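Long-range contacts in [4Fe-4S]-dependent U34-ARNt thiolase (Methanococcus maripaludis, PDB 6SCY), which probably takes part in the thiolation of tRNA uridine 34 as an ATP-binding transferase, carrying a [4Fe-4S] cluster and zinc: residues A[5-10]-A[20-25]; A[39-44]-A[206-211]. All blocks are in the same frame, centred on the assembly; numbering follows the deposited sequence.

Interaction 1. Residues A[5-10]-A[20-25]; sequences KCRKCG and SGNNYC. With ZN (zinc ion), chain C; SO4 (sulfate ion), chain Y; SO4 (sulfate ion), chain K.
Arg-7 N donates a nearly straight hydrogen bond to Asn-23 O (2.8 Å, N-H...O angle 169°), joining the loop to strand 22-24 just beside a zinc site. There Cys-6 SG and Cys-9 SG each lie 2.2 Å from the zinc ion; Cys-28 and Cys-25 complete the four-cysteine site, although Cys-25 SG is modelled at a longer 2.8 Å from the metal. Cys-6 SG stands anti to its own backbone N (chi1 -173°), which sets it where it can bind the metal and also face the backbone of Cys-25, whose N makes a weak N-H...S bond to it. Lys-8 N makes another, so two amides probably temper the charge of the thiolate. With Gly-10 N bonded to Cys-6 O and Gly-10 at positive phi, Cys-6 to Gly-10 form the tight C-x-x-C-G turn of a zinc knuckle, one half of the N-terminal LIM-type zinc domain; the other half is the strand end and the start of helix 26-41, where Cys-25 is the N-cap and its SG caps a backbone N.

Beyond the metal, the aliphatic part of Arg-7 lies across the amide of Asn-22. Arg-7 CG meets Asn-22 OD1 at 3.3 Å and Arg-7 CD meets Asn-22 ND2 at 3.4 Å, while the guanidinium and amide planes are turned 58° apart. Lys-8 CG reaches the edge of the Tyr-24 ring, 4.2 Å from Tyr-24 CE1, and Lys-8 NZ bonds a sulfate ion. Phe-29 and Glu-32 of helix 26-41 also pack against Tyr-24.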
loop_
_atom_site.group_PDB
_atom_site.type_symbol
_atom_site.label_atom_id
_atom_site.label_comp_id
_atom_site.label_asym_id
_atom_site.label_seq_id
_atom_site.Cartn_x
_atom_site.Cartn_y
_atom_site.Cartn_z
ATOM N N LYS A 5 24.323 19.949 -18.341
ATOM C CA LYS A 5 25.616 19.586 -17.779
ATOM C C LYS A 5 25.501 18.683 -16.543
ATOM O O LYS A 5 24.533 18.786 -15.793
ATOM C CB LYS A 5 26.476 20.831 -17.510
ATOM C CG LYS A 5 25.894 21.867 -16.545
ATOM C CD LYS A 5 26.883 23.009 -16.277
ATOM C CE LYS A 5 27.043 23.968 -17.439
ATOM N NZ LYS A 5 28.079 24.998 -17.166
ATOM N N CYS A 6 26.475 17.773 -16.375
ATOM C CA CYS A 6 26.569 16.800 -15.285
ATOM C C CYS A 6 26.531 17.474 -13.907
ATOM O O CYS A 6 27.205 18.484 -13.708
ATOM C CB CYS A 6 27.819 15.941 -15.454
ATOM S SG CYS A 6 27.950 14.577 -14.277
ATOM N N ARG A 7 25.740 16.917 -12.963
ATOM C CA ARG A 7 25.596 17.438 -11.598
ATOM C C ARG A 7 26.910 17.391 -10.786
ATOM O O ARG A 7 27.129 18.262 -9.938
ATOM C CB ARG A 7 24.454 16.712 -10.854
ATOM C CG ARG A 7 24.094 17.337 -9.507
ATOM C CD ARG A 7 24.166 16.367 -8.330
ATOM N NE ARG A 7 25.164 16.765 -7.330
ATOM C CZ ARG A 7 25.054 16.556 -6.021
ATOM N NH1 ARG A 7 23.980 15.955 -5.524
ATOM N NH2 ARG A 7 26.014 16.951 -5.197
ATOM N N LYS A 8 27.795 16.404 -11.071
ATOM C CA LYS A 8 29.057 16.214 -10.348
ATOM C C LYS A 8 30.301 16.847 -10.991
ATOM O O LYS A 8 31.240 17.162 -10.256
ATOM C CB LYS A 8 29.311 14.723 -10.081
ATOM C CG LYS A 8 28.418 14.127 -8.992
ATOM C CD LYS A 8 28.934 14.408 -7.568
ATOM C CE LYS A 8 28.357 13.454 -6.556
ATOM N NZ LYS A 8 28.909 13.683 -5.197
ATOM N N CYS A 9 30.328 17.028 -12.331
ATOM C CA CYS A 9 31.505 17.588 -13.011
ATOM C C CYS A 9 31.192 18.654 -14.090
ATOM O O CYS A 9 32.119 19.187 -14.691
ATOM C CB CYS A 9 32.375 16.468 -13.576
ATOM S SG CYS A 9 31.632 15.581 -14.973
ATOM N N GLY A 10 29.912 18.936 -14.323
ATOM C CA GLY A 10 29.448 19.920 -15.301
ATOM C C GLY A 10 29.718 19.604 -16.762
ATOM O O GLY A 10 29.697 20.513 -17.602
ATOM N N SER A 20 15.295 12.587 -9.481
ATOM C CA SER A 20 16.045 13.661 -8.808
ATOM C C SER A 20 16.122 14.972 -9.617
ATOM O O SER A 20 16.318 16.042 -9.032
ATOM C CB SER A 20 17.455 13.193 -8.456
ATOM O OG SER A 20 18.209 12.895 -9.618
ATOM N N GLY A 21 15.991 14.865 -10.940
ATOM C CA GLY A 21 16.088 15.989 -11.865
ATOM C C GLY A 21 17.535 16.311 -12.166
ATOM O O GLY A 21 17.858 17.417 -12.610
ATOM N N ASN A 22 18.416 15.338 -11.901
ATOM C CA ASN A 22 19.840 15.477 -12.117
ATOM C C ASN A 22 20.304 14.813 -13.398
ATOM O O ASN A 22 19.613 13.972 -13.975
ATOM C CB ASN A 22 20.634 14.997 -10.898
ATOM C CG ASN A 22 20.803 16.053 -9.828
ATOM O OD1 ASN A 22 20.894 17.260 -10.104
ATOM N ND2 ASN A 22 20.867 15.617 -8.579
ATOM N N ASN A 23 21.475 15.234 -13.849
ATOM C CA ASN A 23 22.101 14.744 -15.062
ATOM C C ASN A 23 23.481 14.166 -14.745
ATOM O O ASN A 23 24.226 14.762 -13.963
ATOM C CB ASN A 23 22.188 15.878 -16.082
ATOM C CG ASN A 23 20.856 16.461 -16.499
ATOM O OD1 ASN A 23 19.879 15.750 -16.758
ATOM N ND2 ASN A 23 20.793 17.775 -16.590
ATOM N N TYR A 24 23.805 12.987 -15.320
ATOM C CA TYR A 24 25.083 12.300 -15.109
ATOM C C TYR A 24 25.670 11.753 -16.399
ATOM O O TYR A 24 24.965 11.103 -17.175
ATOM C CB TYR A 24 24.943 11.141 -14.105
ATOM C CG TYR A 24 24.447 11.537 -12.733
ATOM C CD1 TYR A 24 25.282 12.186 -11.830
ATOM C CD2 TYR A 24 23.165 11.204 -12.312
ATOM C CE1 TYR A 24 24.840 12.527 -10.553
ATOM C CE2 TYR A 24 22.712 11.545 -11.037
ATOM C CZ TYR A 24 23.554 12.207 -10.162
ATOM O OH TYR A 24 23.115 12.549 -8.904
ATOM N N CYS A 25 26.977 11.971 -16.605
ATOM C CA CYS A 25 27.718 11.435 -17.749
ATOM C C CYS A 25 28.012 9.957 -17.432
ATOM O O CYS A 25 27.623 9.494 -16.361
ATOM C CB CYS A 25 29.001 12.231 -17.974
ATOM S SG CYS A 25 30.143 12.201 -16.570
HETATM ZN ZN ZN C . 30.100 14.068 -14.471
HETATM S S SO4 Y . 32.232 14.074 -4.825
HETATM O O1 SO4 Y . 31.976 13.031 -5.818
HETATM O O2 SO4 Y . 33.611 13.973 -4.346
HETATM O O3 SO4 Y . 32.026 15.386 -5.436
HETATM O O4 SO4 Y . 31.312 13.910 -3.702
HETATM S S SO4 K . 30.294 27.689 -15.975
HETATM O O1 SO4 K . 31.454 27.124 -15.288
HETATM O O2 SO4 K . 30.171 27.085 -17.302
HETATM O O3 SO4 K . 30.467 29.137 -16.113
HETATM O O4 SO4 K . 29.086 27.413 -15.199
#

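Interaction 2. Residues A[39-44]-A[206-211]; sequences KTLGRD and IKPLEK. With SO4 (sulfate ion), chain P; SO4 (sulfate ion), chain X.
Thr-40, in the last turn of helix 26-41, directs its CB at the loop that follows strand 204-206, and each atom from there outward has its own neighbour. CB itself faces Pro-208 O at 4.0 Å. From it the methyl CG2, anti to the backbone N, runs in beside Lys-207 O at 3.6 Å and also touches Glu-210 CB, so it sits over the type I turn formed by Lys-207 to Glu-210. The hydroxyl lies on the other branch (chi1 -49°), where it bonds Lys-36 O one helical turn back; a water also donates to it, with 2.7 Å between Thr-40 OG1 and the water O. That water also donates to Pro-208 O at 2.7 Å and accepts from Lys-211 N at 2.8 Å, bridging the helix to two backbone groups of the loop. Replacing Thr-40 with an alanine would probably leave the water without its link to the helix and open a gap above the turn where CG2 now rests.

Next along the helix, Leu-41 CD2 lies 3.8 Å from Ile-206 CD1, the two side chains meeting at about a right angle, and packs equally against Pro-208 CG. Met-65 and Leu-69 of helix 60-75 also press on Pro-208, in the PP-loop family part of the chain; the Pro-208 side chain is about 5 Å from Gly-168, which is predicted to bind ATP. Lys-211 NZ pairs with Glu-210 OE1 and with Glu-267 of helix 258-270. With no direct hydrogen bond between the segments, the threonine methyl, the leucine and one bridging water make the joint, whose fit probably depends on shape and that water more than on direct polar pairing.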
loop_
_atom_site.group_PDB
_atom_site.type_symbol
_atom_site.label_atom_id
_atom_site.label_comp_id
_atom_site.label_asym_id
_atom_site.label_seq_id
_atom_site.Cartn_x
_atom_site.Cartn_y
_atom_site.Cartn_z
ATOM N N LYS A 39 26.259 1.834 -0.224
ATOM C CA LYS A 39 25.382 2.337 0.833
ATOM C C LYS A 39 24.344 1.272 1.211
ATOM O O LYS A 39 24.088 1.093 2.401
ATOM C CB LYS A 39 24.684 3.636 0.374
ATOM C CG LYS A 39 24.185 4.512 1.513
ATOM C CD LYS A 39 23.830 5.917 1.038
ATOM C CE LYS A 39 23.777 6.905 2.176
ATOM N NZ LYS A 39 23.443 8.274 1.702
ATOM N N THR A 40 23.754 0.570 0.206
ATOM C CA THR A 40 22.739 -0.481 0.408
ATOM C C THR A 40 23.298 -1.683 1.202
ATOM O O THR A 40 22.633 -2.167 2.122
ATOM C CB THR A 40 22.072 -0.908 -0.927
ATOM O OG1 THR A 40 21.644 0.236 -1.654
ATOM C CG2 THR A 40 20.864 -1.789 -0.716
ATOM N N LEU A 41 24.515 -2.145 0.851
ATOM C CA LEU A 41 25.176 -3.291 1.480
ATOM C C LEU A 41 25.735 -3.000 2.877
ATOM O O LEU A 41 25.519 -3.799 3.789
ATOM C CB LEU A 41 26.268 -3.860 0.572
ATOM C CG LEU A 41 25.829 -4.338 -0.793
ATOM C CD1 LEU A 41 26.996 -4.402 -1.729
ATOM C CD2 LEU A 41 25.151 -5.689 -0.713
ATOM N N GLY A 42 26.458 -1.890 3.028
ATOM C CA GLY A 42 27.052 -1.490 4.300
ATOM C C GLY A 42 28.410 -2.100 4.590
ATOM O O GLY A 42 28.888 -2.957 3.839
ATOM N N ARG A 43 29.033 -1.658 5.705
ATOM C CA ARG A 43 30.355 -2.097 6.180
ATOM C C ARG A 43 30.403 -3.575 6.553
ATOM O O ARG A 43 31.458 -4.194 6.437
ATOM C CB ARG A 43 30.812 -1.261 7.392
ATOM C CG ARG A 43 31.317 0.141 7.049
ATOM C CD ARG A 43 32.081 0.802 8.199
ATOM N NE ARG A 43 31.254 0.997 9.395
ATOM C CZ ARG A 43 30.505 2.070 9.633
ATOM N NH1 ARG A 43 30.467 3.071 8.760
ATOM N NH2 ARG A 43 29.786 2.152 10.746
ATOM N N ASP A 44 29.273 -4.124 7.027
ATOM C CA ASP A 44 29.146 -5.518 7.473
ATOM C C ASP A 44 29.235 -6.506 6.310
ATOM O O ASP A 44 29.721 -7.627 6.494
ATOM C CB ASP A 44 27.842 -5.725 8.264
ATOM C CG ASP A 44 27.717 -4.814 9.473
ATOM O OD1 ASP A 44 28.363 -5.106 10.507
ATOM O OD2 ASP A 44 26.979 -3.803 9.383
ATOM N N ILE A 206 20.835 -10.815 0.853
ATOM C CA ILE A 206 21.199 -9.420 0.574
ATOM C C ILE A 206 20.812 -9.069 -0.868
ATOM O O ILE A 206 20.883 -9.933 -1.739
ATOM C CB ILE A 206 22.686 -9.068 0.915
ATOM C CG1 ILE A 206 23.694 -10.030 0.236
ATOM C CG2 ILE A 206 22.896 -9.030 2.424
ATOM C CD1 ILE A 206 25.067 -9.450 -0.115
ATOM N N LYS A 207 20.356 -7.832 -1.112
ATOM C CA LYS A 207 19.970 -7.367 -2.450
ATOM C C LYS A 207 20.779 -6.110 -2.766
ATOM O O LYS A 207 20.392 -5.015 -2.345
ATOM C CB LYS A 207 18.458 -7.098 -2.553
ATOM C CG LYS A 207 17.612 -8.355 -2.575
ATOM C CD LYS A 207 16.357 -8.186 -1.737
ATOM C CE LYS A 207 15.895 -9.493 -1.146
ATOM N NZ LYS A 207 16.849 -10.021 -0.126
ATOM N N PRO A 208 21.943 -6.234 -3.443
ATOM C CA PRO A 208 22.744 -5.036 -3.728
ATOM C C PRO A 208 22.027 -4.033 -4.625
ATOM O O PRO A 208 22.172 -2.840 -4.416
ATOM C CB PRO A 208 24.014 -5.600 -4.380
ATOM C CG PRO A 208 24.030 -7.061 -4.029
ATOM C CD PRO A 208 22.590 -7.446 -3.984
ATOM N N LEU A 209 21.213 -4.513 -5.571
ATOM C CA LEU A 209 20.496 -3.666 -6.529
ATOM C C LEU A 209 19.156 -3.092 -6.021
ATOM O O LEU A 209 18.485 -2.377 -6.770
ATOM C CB LEU A 209 20.291 -4.427 -7.862
ATOM C CG LEU A 209 21.555 -4.880 -8.638
ATOM C CD1 LEU A 209 21.181 -5.672 -9.841
ATOM C CD2 LEU A 209 22.359 -3.710 -9.118
ATOM N N GLU A 210 18.787 -3.381 -4.754
ATOM C CA GLU A 210 17.536 -3.018 -4.068
ATOM C C GLU A 210 17.044 -1.565 -4.256
ATOM O O GLU A 210 15.841 -1.311 -4.182
ATOM C CB GLU A 210 17.679 -3.321 -2.571
ATOM C CG GLU A 210 16.375 -3.604 -1.847
ATOM C CD GLU A 210 16.499 -3.784 -0.344
ATOM O OE1 GLU A 210 15.468 -3.634 0.355
ATOM O OE2 GLU A 210 17.618 -4.073 0.139
ATOM N N LYS A 211 17.966 -0.623 -4.465
ATOM C CA LYS A 211 17.639 0.797 -4.591
ATOM C C LYS A 211 17.981 1.399 -5.962
ATOM O O LYS A 211 17.901 2.622 -6.133
ATOM C CB LYS A 211 18.300 1.602 -3.448
ATOM C CG LYS A 211 17.891 1.192 -2.026
ATOM C CD LYS A 211 16.529 1.744 -1.619
ATOM C CE LYS A 211 15.957 1.022 -0.424
ATOM N NZ LYS A 211 15.348 -0.283 -0.806
HETATM S S SO4 P . 27.138 1.259 6.816
HETATM O O1 SO4 P . 27.117 0.001 7.568
HETATM O O2 SO4 P . 28.261 1.250 5.882
HETATM O O3 SO4 P . 25.890 1.411 6.070
HETATM O O4 SO4 P . 27.292 2.380 7.741
HETATM S S SO4 X . 26.403 5.317 10.044
HETATM O O1 SO4 X . 27.609 4.533 10.307
HETATM O O2 SO4 X . 26.776 6.713 9.830
HETATM O O3 SO4 X . 25.742 4.801 8.848
HETATM O O4 SO4 X . 25.490 5.219 11.184
HETATM O O HOH W 1 20.734 -0.591 -4.101
#

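How the interactions relate
The two contacts illustrate how one helix can serve two differently built regions: strand 22-24 of interaction 1 leads straight into helix 26-41, whose far end supplies one side of interaction 2. Their centres are 24 Å apart and they do not touch. Interaction 1 is peripheral, its centre about 28 Å from the centre of the chain, beside a short two-stranded sheet, where metal coordination and backbone bonding supply most of the polar links. Interaction 2, its centre about 11 Å from that of the chain, brings together residues far apart in sequence beside an edge strand of the parallel sheet, and relies on aliphatic packing and one bridging water. Both are only partly buried.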